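Local coordinates for protein N-terminal acetyltransferase B complex subunit NAT3 (Candida albicans, PDB 5K04) that forms part of the NatB complex and probably transfers the acetyl group from acetyl-CoA to the N-terminal amine of its protein substrates, at residues 41-46 and 55-60; 71-76 and 101-106; 110-115 and 156-161. All blocks are in the same frame, centred on the assembly; numbering follows the deposited sequence.

How the contacts relate
The three contacts follow one another along the chain without nesting or crossing. Contact 1 closes first, across the short turn of the beta hairpin made by strands 43-48 and 53-65. The chain then enters strand 70-80, passes helix 89-96 and returns at 101-106, where contact 2 closes a 24-residue loop. Contact 3 closes a longer one, holding helix 118-126 and strand 130-135, when strand 156-162 comes back against strand 108-114. All three reach the same mixed sheet. Contacts 1 and 2 meet where Met-59 O is hydrogen-bonded to Thr-76, and contacts 2 and 3 where the His-74 ring and the Thr-73 backbone are hydrogen-bonded to Asp-110; contacts 1 and 3 do not touch.

Contact 1 of 3, residues 41-46 and 55-60; sequences QLFYKS and SGYMMA
Leu-42 meets Ala-60 where strands 43-48 and 53-65 of the GNAT sheet come together as an antiparallel beta hairpin. Its carbonyl O accepts from Ala-60 N at 2.9 Å, and the CB atoms of the two residues pack beside this bond. Next, Phe-43 forms a non-hydrogen-bonded pair with Met-59. Phe-43 CG lies anti to the backbone N (chi1 -164°), which carries the ring alongside the methionine: Met-59 CG sits over one face, 3.5 Å from the centroid of the Phe-43 ring, while SD approaches obliquely as a Met-aromatic contact. The ring also touches Tyr-57 through CE1, and helix 29-38 packs against it with Tyr-32, Tyr-35 and Leu-36. Tyr-44 and Met-58 pair through both backbone bonds, of which Met-58 N to Tyr-44 O is nearly straight, 172° at the hydrogen and 2.9 Å long. On the sheet face opposite Phe-43, Met-58 CB lies over the Tyr-44 ring, displaced toward its rim, and CG comes within 3.5 Å of Tyr-44 OH. That hydroxyl is held by Leu-93 O, so helix 89-96 is tied to this side of the hairpin. Lys-45 faces Tyr-57 only through the backbone and CB; its chain runs out to a salt bridge with Asp-11, whereas Tyr-57 OH bonds to Asn-19 OD1, and the tyrosine side chain lies about 8 Å from bound coenzyme A. At Ser-46 the strands are joined twice more, Ser-46 N giving to Gly-56 O and Ser-55 N to Ser-46 O. Beside these bonds the two serine hydroxyls meet, Ser-46 OG lying 2.6 Å from Ser-55 OG, which is also bonded to Glu-48 OE1.

Contact 2 of 3, residues 71-76 and 101-106; sequences WHTHIT and TQVKDT
Thr-73 and Thr-106 both turn the hydroxyl to the position between the backbone N and the carbonyl carbon (chi1 84° and 71°), and in each the methyl falls beside the backbone N. The effect differs on the two sides. In Thr-73 it is the methyl that reaches over to 101-106, where CG2 lies 3.6 Å from Thr-106 CG2, the two side chains crossing at about a right angle. In Thr-106 the same rotation swings the hydroxyl back onto its own chain: OG1 donates to Val-103 O at 2.7 Å, in the carbonyl plane and on a lone pair. Thr-106 N gives a second bond to Val-103 O, so this carbonyl is gripped twice by one residue. Val-103 crosses Thr-73 as well, bringing both methyls to Thr-73 CG2, the closer being Val-103 CG1 at 3.5 Å. Toward the start of the strand, Thr-106 CB rests 3.5 Å from Trp-71 O and equally near His-72 CA, and its CG2 touches Trp-71 CB. No hydrogen bond joins the two segments, which meet by van der Waals contact; the backbone bonds to strand 70-80 begin just beyond, at Leu-107 and Phe-108. Strand 70-80 lies between strands 53-65 and 108-114, bonded to both, and the 101-106 segment packs over Thr-73. Ile-109 of strand 108-114 touches Thr-73 and Val-103 alike, Leu-163 meets Thr-106, and Gln-102 reaches Leu-42 at the start of the neighbouring hairpin.

Contact 3 of 3, residues 110-115 and 156-161; sequences DLFVKV and AFDMRK
Leu-111 and Met-159 form a hydrogen-bonded pair in the antiparallel ladder of strands 108-114 and 156-162. Met-159 N gives to Leu-111 O at 2.9 Å, whereas the return bond from Leu-111 N to Met-159 O is weak and bent, 121° at the hydrogen. In the next hydrogen-bonded pair neither bond is weak: Phe-157 N donates to Val-113 O at 2.6 Å, and Val-113 N to Phe-157 O at 2.9 Å. Alpha hydrogens add to these acceptors, Asp-158 CA toward Leu-111 O and Phe-112 CA toward Phe-157 O. Asp-110 and Asp-158 lie on one face of the ladder. Asp-158 CG is anti to the backbone N (chi1 -178°), which brings OD1 across to Asp-110 OD2 at 2.7 Å, the carboxylate planes turned 55° apart; the other oxygen, Asp-110 OD1, is bonded to His-74 ND1. Asp-158 OD2 is met by Arg-160 NE at 3.5 Å, a salt bridge within the strand, and the arginine also makes cation-pi contacts with Phe-108 and Phe-132. Phe-112 lies on this face too, its CE1 beside Asp-158 OD1. On the other face Leu-111 CD1 packs on Met-159 CB at 3.7 Å, and Val-113 CG2 approaches the same methionine at SD. At the end of the ladder Val-115 CG2 stands over the centre of the Phe-157 ring, 3.8 Å from its centroid, a CH-pi contact. Lys-114 NZ is hydrogen-bonded to Val-154 O and Asp-152 O. Helix 118-126 covers the Leu-111 and Val-113 face, with Tyr-124, a residue that binds coenzyme A, against both side chains. Strand 108-114 runs parallel to 70-80 and antiparallel to 156-162, which is inserted between 108-114 and 130-135, as in the C-terminal half of the GNAT fold.

Contact 1 of 3, residues 41-46 and 55-60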
loop_
_atom_site.group_PDB
_atom_site.type_symbol
_atom_site.label_atom_id
_atom_site.label_comp_id
_atom_site.label_asym_id
_atom_site.label_seq_id
_atom_site.Cartn_x
_atom_site.Cartn_y
_atom_site.Cartn_z
ATOM N N GLN B 41 -21.261 2.648 -6.715
ATOM C CA GLN B 41 -21.754 1.336 -7.135
ATOM C C GLN B 41 -21.105 0.829 -8.424
ATOM O O GLN B 41 -21.243 -0.358 -8.745
ATOM C CB GLN B 41 -23.269 1.373 -7.319
ATOM C CG GLN B 41 -24.045 1.628 -6.041
ATOM C CD GLN B 41 -25.541 1.369 -6.201
ATOM O OE1 GLN B 41 -25.952 0.381 -6.817
ATOM N NE2 GLN B 41 -26.361 2.256 -5.624
ATOM N N LEU B 42 -20.424 1.700 -9.171
ATOM C CA LEU B 42 -19.855 1.371 -10.472
ATOM C C LEU B 42 -18.370 1.062 -10.360
ATOM O O LEU B 42 -17.647 1.061 -11.362
ATOM C CB LEU B 42 -20.108 2.509 -11.467
ATOM C CG LEU B 42 -21.564 3.026 -11.585
ATOM C CD1 LEU B 42 -21.774 3.858 -12.849
ATOM C CD2 LEU B 42 -22.583 1.901 -11.541
ATOM N N PHE B 43 -17.912 0.793 -9.149
ATOM C CA PHE B 43 -16.526 0.442 -8.866
ATOM C C PHE B 43 -16.621 -0.807 -7.988
ATOM O O PHE B 43 -16.809 -0.739 -6.765
ATOM C CB PHE B 43 -15.781 1.604 -8.197
ATOM C CG PHE B 43 -14.270 1.473 -8.217
ATOM C CD1 PHE B 43 -13.655 0.282 -8.586
ATOM C CD2 PHE B 43 -13.467 2.553 -7.844
ATOM C CE1 PHE B 43 -12.277 0.161 -8.590
ATOM C CE2 PHE B 43 -12.081 2.448 -7.851
ATOM C CZ PHE B 43 -11.485 1.244 -8.230
ATOM N N TYR B 44 -16.532 -1.956 -8.639
ATOM C CA TYR B 44 -16.649 -3.235 -7.967
ATOM C C TYR B 44 -15.567 -4.167 -8.485
ATOM O O TYR B 44 -14.979 -3.962 -9.554
ATOM C CB TYR B 44 -18.037 -3.871 -8.161
ATOM C CG TYR B 44 -18.510 -3.866 -9.592
ATOM C CD1 TYR B 44 -18.205 -4.914 -10.458
ATOM C CD2 TYR B 44 -19.268 -2.818 -10.084
ATOM C CE1 TYR B 44 -18.662 -4.911 -11.791
ATOM C CE2 TYR B 44 -19.720 -2.797 -11.413
ATOM C CZ TYR B 44 -19.413 -3.840 -12.255
ATOM O OH TYR B 44 -19.844 -3.800 -13.559
ATOM N N LYS B 45 -15.330 -5.207 -7.702
ATOM C CA LYS B 45 -14.243 -6.128 -7.933
ATOM C C LYS B 45 -14.784 -7.547 -7.996
ATOM O O LYS B 45 -15.817 -7.882 -7.397
ATOM C CB LYS B 45 -13.182 -6.025 -6.828
ATOM C CG LYS B 45 -13.713 -6.344 -5.420
ATOM C CD LYS B 45 -12.571 -6.472 -4.414
ATOM C CE LYS B 45 -13.068 -6.786 -3.010
ATOM N NZ LYS B 45 -11.898 -6.787 -2.066
ATOM N N SER B 46 -14.076 -8.371 -8.755
ATOM C CA SER B 46 -14.297 -9.802 -8.738
ATOM C C SER B 46 -13.338 -10.416 -7.736
ATOM O O SER B 46 -12.245 -9.895 -7.495
ATOM C CB SER B 46 -14.099 -10.420 -10.127
ATOM O OG SER B 46 -12.799 -10.156 -10.652
ATOM N N SER B 55 -9.632 -10.829 -8.356
ATOM C CA SER B 55 -9.300 -11.360 -9.666
ATOM C C SER B 55 -9.480 -10.329 -10.779
ATOM O O SER B 55 -9.016 -10.563 -11.902
ATOM C CB SER B 55 -10.167 -12.589 -9.947
ATOM O OG SER B 55 -11.530 -12.284 -9.717
ATOM N N GLY B 56 -10.140 -9.209 -10.489
ATOM C CA GLY B 56 -10.332 -8.141 -11.452
ATOM C C GLY B 56 -11.219 -7.066 -10.864
ATOM O O GLY B 56 -11.757 -7.205 -9.764
ATOM N N TYR B 57 -11.368 -5.976 -11.621
ATOM C CA TYR B 57 -12.273 -4.921 -11.194
ATOM C C TYR B 57 -12.788 -4.139 -12.394
ATOM O O TYR B 57 -12.235 -4.197 -13.495
ATOM C CB TYR B 57 -11.625 -3.964 -10.172
ATOM C CG TYR B 57 -10.333 -3.275 -10.607
ATOM C CD1 TYR B 57 -10.351 -2.086 -11.328
ATOM C CD2 TYR B 57 -9.098 -3.804 -10.247
ATOM C CE1 TYR B 57 -9.164 -1.457 -11.704
ATOM C CE2 TYR B 57 -7.920 -3.202 -10.608
ATOM C CZ TYR B 57 -7.947 -2.026 -11.334
ATOM O OH TYR B 57 -6.747 -1.448 -11.677
ATOM N N MET B 58 -13.894 -3.431 -12.140
ATOM C CA MET B 58 -14.538 -2.515 -13.068
ATOM C C MET B 58 -14.637 -1.138 -12.420
ATOM O O MET B 58 -15.062 -1.020 -11.265
ATOM C CB MET B 58 -15.939 -3.003 -13.449
ATOM C CG MET B 58 -16.890 -1.868 -13.774
ATOM S SD MET B 58 -16.401 -1.037 -15.251
ATOM C CE MET B 58 -16.598 -2.422 -16.263
ATOM N N MET B 59 -14.188 -0.112 -13.148
ATOM C CA MET B 59 -14.409 1.284 -12.801
ATOM C C MET B 59 -15.224 1.874 -13.932
ATOM O O MET B 59 -14.770 1.892 -15.080
ATOM C CB MET B 59 -13.100 2.067 -12.629
ATOM C CG MET B 59 -12.096 1.437 -11.676
ATOM S SD MET B 59 -10.489 2.170 -11.819
ATOM C CE MET B 59 -11.014 3.756 -11.408
ATOM N N ALA B 60 -16.432 2.319 -13.619
ATOM C CA ALA B 60 -17.284 2.976 -14.587
ATOM C C ALA B 60 -17.884 4.225 -13.946
ATOM O O ALA B 60 -17.787 4.442 -12.735
ATOM C CB ALA B 60 -18.381 2.026 -15.102
#

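Contact 2 of 3, residues 71-76 and 101-106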
loop_
_atom_site.group_PDB
_atom_site.type_symbol
_atom_site.label_atom_id
_atom_site.label_comp_id
_atom_site.label_asym_id
_atom_site.label_seq_id
_atom_site.Cartn_x
_atom_site.Cartn_y
_atom_site.Cartn_z
ATOM N N TRP B 71 -28.394 10.981 -20.324
ATOM C CA TRP B 71 -27.265 10.424 -19.596
ATOM C C TRP B 71 -26.832 9.100 -20.212
ATOM O O TRP B 71 -27.621 8.396 -20.847
ATOM C CB TRP B 71 -27.615 10.213 -18.110
ATOM C CG TRP B 71 -27.619 11.472 -17.335
ATOM C CD1 TRP B 71 -28.585 12.438 -17.342
ATOM C CD2 TRP B 71 -26.602 11.927 -16.438
ATOM N NE1 TRP B 71 -28.234 13.466 -16.501
ATOM C CE2 TRP B 71 -27.020 13.176 -15.932
ATOM C CE3 TRP B 71 -25.390 11.395 -15.999
ATOM C CZ2 TRP B 71 -26.261 13.905 -15.024
ATOM C CZ3 TRP B 71 -24.634 12.117 -15.103
ATOM C CH2 TRP B 71 -25.069 13.358 -14.622
ATOM N N HIS B 72 -25.559 8.769 -19.994
ATOM C CA HIS B 72 -24.999 7.492 -20.406
ATOM C C HIS B 72 -23.945 7.066 -19.394
ATOM O O HIS B 72 -23.409 7.886 -18.646
ATOM C CB HIS B 72 -24.380 7.571 -21.793
ATOM C CG HIS B 72 -23.141 8.400 -21.846
ATOM N ND1 HIS B 72 -21.877 7.849 -21.890
ATOM C CD2 HIS B 72 -22.967 9.742 -21.853
ATOM C CE1 HIS B 72 -20.979 8.817 -21.928
ATOM N NE2 HIS B 72 -21.615 9.975 -21.902
ATOM N N THR B 73 -23.653 5.766 -19.377
ATOM C CA THR B 73 -22.572 5.243 -18.557
ATOM C C THR B 73 -21.324 5.056 -19.410
ATOM O O THR B 73 -21.392 4.849 -20.627
ATOM C CB THR B 73 -22.933 3.920 -17.872
ATOM O OG1 THR B 73 -22.705 2.846 -18.768
ATOM C CG2 THR B 73 -24.377 3.914 -17.495
ATOM N N HIS B 74 -20.174 5.148 -18.748
ATOM C CA HIS B 74 -18.882 5.072 -19.402
ATOM C C HIS B 74 -17.999 4.112 -18.625
ATOM O O HIS B 74 -17.908 4.207 -17.396
ATOM C CB HIS B 74 -18.212 6.445 -19.492
ATOM C CG HIS B 74 -16.887 6.410 -20.181
ATOM N ND1 HIS B 74 -16.760 6.530 -21.549
ATOM C CD2 HIS B 74 -15.634 6.237 -19.697
ATOM C CE1 HIS B 74 -15.481 6.447 -21.875
ATOM N NE2 HIS B 74 -14.780 6.257 -20.772
ATOM N N ILE B 75 -17.371 3.181 -19.342
ATOM C CA ILE B 75 -16.375 2.287 -18.760
ATOM C C ILE B 75 -15.010 2.966 -18.847
ATOM O O ILE B 75 -14.568 3.333 -19.941
ATOM C CB ILE B 75 -16.359 0.933 -19.482
ATOM C CG1 ILE B 75 -17.662 0.176 -19.247
ATOM C CG2 ILE B 75 -15.191 0.104 -18.998
ATOM C CD1 ILE B 75 -17.901 -0.924 -20.265
ATOM N N THR B 76 -14.340 3.139 -17.705
ATOM C CA THR B 76 -12.980 3.667 -17.717
ATOM C C THR B 76 -11.916 2.592 -17.569
ATOM O O THR B 76 -10.859 2.697 -18.189
ATOM C CB THR B 76 -12.790 4.721 -16.623
ATOM O OG1 THR B 76 -12.658 4.086 -15.353
ATOM C CG2 THR B 76 -13.971 5.593 -16.606
ATOM N N THR B 101 -29.216 -0.320 -11.418
ATOM C CA THR B 101 -30.359 0.501 -11.817
ATOM C C THR B 101 -29.918 1.893 -12.233
ATOM O O THR B 101 -30.560 2.527 -13.080
ATOM C CB THR B 101 -31.387 0.589 -10.684
ATOM O OG1 THR B 101 -30.775 1.150 -9.516
ATOM C CG2 THR B 101 -31.939 -0.790 -10.350
ATOM N N GLN B 102 -28.834 2.375 -11.636
ATOM C CA GLN B 102 -28.222 3.632 -12.037
ATOM C C GLN B 102 -27.786 3.589 -13.504
ATOM O O GLN B 102 -27.945 4.576 -14.235
ATOM C CB GLN B 102 -27.059 3.898 -11.082
ATOM C CG GLN B 102 -26.056 4.945 -11.464
ATOM C CD GLN B 102 -25.084 5.207 -10.313
ATOM O OE1 GLN B 102 -24.839 4.329 -9.480
ATOM N NE2 GLN B 102 -24.557 6.427 -10.245
ATOM N N VAL B 103 -27.275 2.435 -13.960
ATOM C CA VAL B 103 -26.892 2.256 -15.362
ATOM C C VAL B 103 -28.121 2.093 -16.249
ATOM O O VAL B 103 -28.189 2.658 -17.345
ATOM C CB VAL B 103 -25.956 1.041 -15.509
ATOM C CG1 VAL B 103 -25.727 0.703 -16.979
ATOM C CG2 VAL B 103 -24.633 1.278 -14.796
ATOM N N LYS B 104 -29.101 1.296 -15.798
ATOM C CA LYS B 104 -30.305 1.055 -16.592
ATOM C C LYS B 104 -31.052 2.346 -16.897
ATOM O O LYS B 104 -31.776 2.424 -17.895
ATOM C CB LYS B 104 -31.238 0.095 -15.860
ATOM C CG LYS B 104 -30.786 -1.362 -15.803
ATOM C CD LYS B 104 -31.839 -2.146 -15.037
ATOM C CE LYS B 104 -31.468 -3.592 -14.841
ATOM N NZ LYS B 104 -32.488 -4.257 -13.988
ATOM N N ASP B 105 -30.914 3.348 -16.031
ATOM C CA ASP B 105 -31.551 4.641 -16.208
ATOM C C ASP B 105 -30.810 5.525 -17.192
ATOM O O ASP B 105 -31.289 6.625 -17.485
ATOM C CB ASP B 105 -31.653 5.374 -14.871
ATOM C CG ASP B 105 -32.613 4.711 -13.908
ATOM O OD1 ASP B 105 -33.326 3.773 -14.332
ATOM O OD2 ASP B 105 -32.643 5.124 -12.726
ATOM N N THR B 106 -29.644 5.095 -17.670
ATOM C CA THR B 106 -28.970 5.817 -18.733
ATOM C C THR B 106 -29.333 5.193 -20.073
ATOM O O THR B 106 -29.993 4.159 -20.150
ATOM C CB THR B 106 -27.463 5.825 -18.529
ATOM O OG1 THR B 106 -26.946 4.517 -18.781
ATOM C CG2 THR B 106 -27.129 6.276 -17.116
#

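Contact 3 of 3, residues 110-115 and 156-161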
loop_
_atom_site.group_PDB
_atom_site.type_symbol
_atom_site.label_atom_id
_atom_site.label_comp_id
_atom_site.label_asym_id
_atom_site.label_seq_id
_atom_site.Cartn_x
_atom_site.Cartn_y
_atom_site.Cartn_z
ATOM N N ASP B 110 -20.847 3.453 -23.141
ATOM C CA ASP B 110 -19.764 3.663 -24.085
ATOM C C ASP B 110 -18.421 3.400 -23.401
ATOM O O ASP B 110 -18.342 3.170 -22.186
ATOM C CB ASP B 110 -19.826 5.074 -24.693
ATOM C CG ASP B 110 -19.163 6.127 -23.829
ATOM O OD1 ASP B 110 -19.261 6.043 -22.586
ATOM O OD2 ASP B 110 -18.533 7.042 -24.395
ATOM N N LEU B 111 -17.363 3.462 -24.206
ATOM C CA LEU B 111 -16.012 3.120 -23.799
ATOM C C LEU B 111 -15.080 3.498 -24.932
ATOM O O LEU B 111 -15.494 3.640 -26.086
ATOM C CB LEU B 111 -15.869 1.630 -23.488
ATOM C CG LEU B 111 -16.266 0.759 -24.685
ATOM C CD1 LEU B 111 -15.067 0.347 -25.557
ATOM C CD2 LEU B 111 -17.035 -0.450 -24.247
ATOM N N PHE B 112 -13.806 3.608 -24.594
ATOM C CA PHE B 112 -12.760 3.889 -25.561
ATOM C C PHE B 112 -11.863 2.673 -25.673
ATOM O O PHE B 112 -11.398 2.149 -24.659
ATOM C CB PHE B 112 -11.928 5.102 -25.152
ATOM C CG PHE B 112 -12.709 6.394 -25.101
ATOM C CD1 PHE B 112 -13.529 6.778 -26.150
ATOM C CD2 PHE B 112 -12.601 7.229 -24.010
ATOM C CE1 PHE B 112 -14.228 7.958 -26.111
ATOM C CE2 PHE B 112 -13.298 8.422 -23.959
ATOM C CZ PHE B 112 -14.119 8.785 -25.017
ATOM N N VAL B 113 -11.629 2.232 -26.907
ATOM C CA VAL B 113 -10.636 1.216 -27.231
ATOM C C VAL B 113 -9.691 1.812 -28.264
ATOM O O VAL B 113 -10.136 2.444 -29.230
ATOM C CB VAL B 113 -11.290 -0.082 -27.760
ATOM C CG1 VAL B 113 -10.251 -1.025 -28.300
ATOM C CG2 VAL B 113 -12.024 -0.778 -26.643
ATOM N N LYS B 114 -8.391 1.632 -28.054
ATOM C CA LYS B 114 -7.432 2.123 -29.031
ATOM C C LYS B 114 -7.639 1.406 -30.360
ATOM O O LYS B 114 -8.031 0.239 -30.406
ATOM C CB LYS B 114 -5.998 1.935 -28.536
ATOM C CG LYS B 114 -5.614 2.815 -27.339
ATOM C CD LYS B 114 -5.876 4.287 -27.634
ATOM C CE LYS B 114 -5.289 5.198 -26.567
ATOM N NZ LYS B 114 -5.712 6.615 -26.794
ATOM N N VAL B 115 -7.390 2.139 -31.448
ATOM C CA VAL B 115 -7.614 1.644 -32.807
ATOM C C VAL B 115 -6.778 0.397 -33.093
ATOM O O VAL B 115 -7.171 -0.459 -33.899
ATOM C CB VAL B 115 -7.324 2.792 -33.803
ATOM C CG1 VAL B 115 -7.007 2.264 -35.185
ATOM C CG2 VAL B 115 -8.528 3.768 -33.857
ATOM N N ALA B 156 -8.639 6.424 -30.807
ATOM C CA ALA B 156 -9.481 5.425 -30.177
ATOM C C ALA B 156 -10.806 5.302 -30.917
ATOM O O ALA B 156 -11.219 6.186 -31.678
ATOM C CB ALA B 156 -9.739 5.754 -28.708
ATOM N N PHE B 157 -11.455 4.166 -30.692
ATOM C CA PHE B 157 -12.842 3.968 -31.069
ATOM C C PHE B 157 -13.703 4.155 -29.825
ATOM O O PHE B 157 -13.502 3.464 -28.821
ATOM C CB PHE B 157 -13.057 2.574 -31.658
ATOM C CG PHE B 157 -12.469 2.387 -33.018
ATOM C CD1 PHE B 157 -12.663 3.334 -34.004
ATOM C CD2 PHE B 157 -11.726 1.249 -33.319
ATOM C CE1 PHE B 157 -12.129 3.160 -35.273
ATOM C CE2 PHE B 157 -11.185 1.071 -34.592
ATOM C CZ PHE B 157 -11.388 2.026 -35.569
ATOM N N ASP B 158 -14.630 5.106 -29.883
ATOM C CA ASP B 158 -15.757 5.098 -28.964
ATOM C C ASP B 158 -16.730 4.028 -29.422
ATOM O O ASP B 158 -17.217 4.072 -30.557
ATOM C CB ASP B 158 -16.452 6.454 -28.924
ATOM C CG ASP B 158 -17.604 6.491 -27.930
ATOM O OD1 ASP B 158 -17.323 6.558 -26.716
ATOM O OD2 ASP B 158 -18.779 6.442 -28.353
ATOM N N MET B 159 -16.985 3.055 -28.548
ATOM C CA MET B 159 -17.903 1.957 -28.802
ATOM C C MET B 159 -19.106 2.113 -27.885
ATOM O O MET B 159 -18.962 2.463 -26.710
ATOM C CB MET B 159 -17.224 0.599 -28.562
ATOM C CG MET B 159 -15.960 0.381 -29.405
ATOM S SD MET B 159 -15.191 -1.199 -29.187
ATOM C CE MET B 159 -16.401 -2.159 -30.013
ATOM N N ARG B 160 -20.292 1.853 -28.425
ATOM C CA ARG B 160 -21.523 2.033 -27.680
ATOM C C ARG B 160 -22.372 0.773 -27.703
ATOM O O ARG B 160 -22.358 0.005 -28.669
ATOM C CB ARG B 160 -22.333 3.181 -28.241
ATOM C CG ARG B 160 -21.739 4.524 -28.009
ATOM C CD ARG B 160 -22.640 5.548 -28.651
ATOM N NE ARG B 160 -22.248 6.910 -28.325
ATOM C CZ ARG B 160 -23.054 7.957 -28.478
ATOM N NH1 ARG B 160 -24.283 7.783 -28.940
ATOM N NH2 ARG B 160 -22.630 9.171 -28.165
ATOM N N LYS B 161 -23.109 0.572 -26.605
ATOM C CA LYS B 161 -24.160 -0.437 -26.512
ATOM C C LYS B 161 -25.430 0.230 -25.999
ATOM O O LYS B 161 -25.492 0.641 -24.834
ATOM C CB LYS B 161 -23.766 -1.587 -25.592
ATOM C CG LYS B 161 -24.903 -2.583 -25.384
ATOM C CD LYS B 161 -24.372 -3.852 -24.730
ATOM C CE LYS B 161 -25.451 -4.917 -24.542
ATOM N NZ LYS B 161 -24.953 -5.984 -23.617
#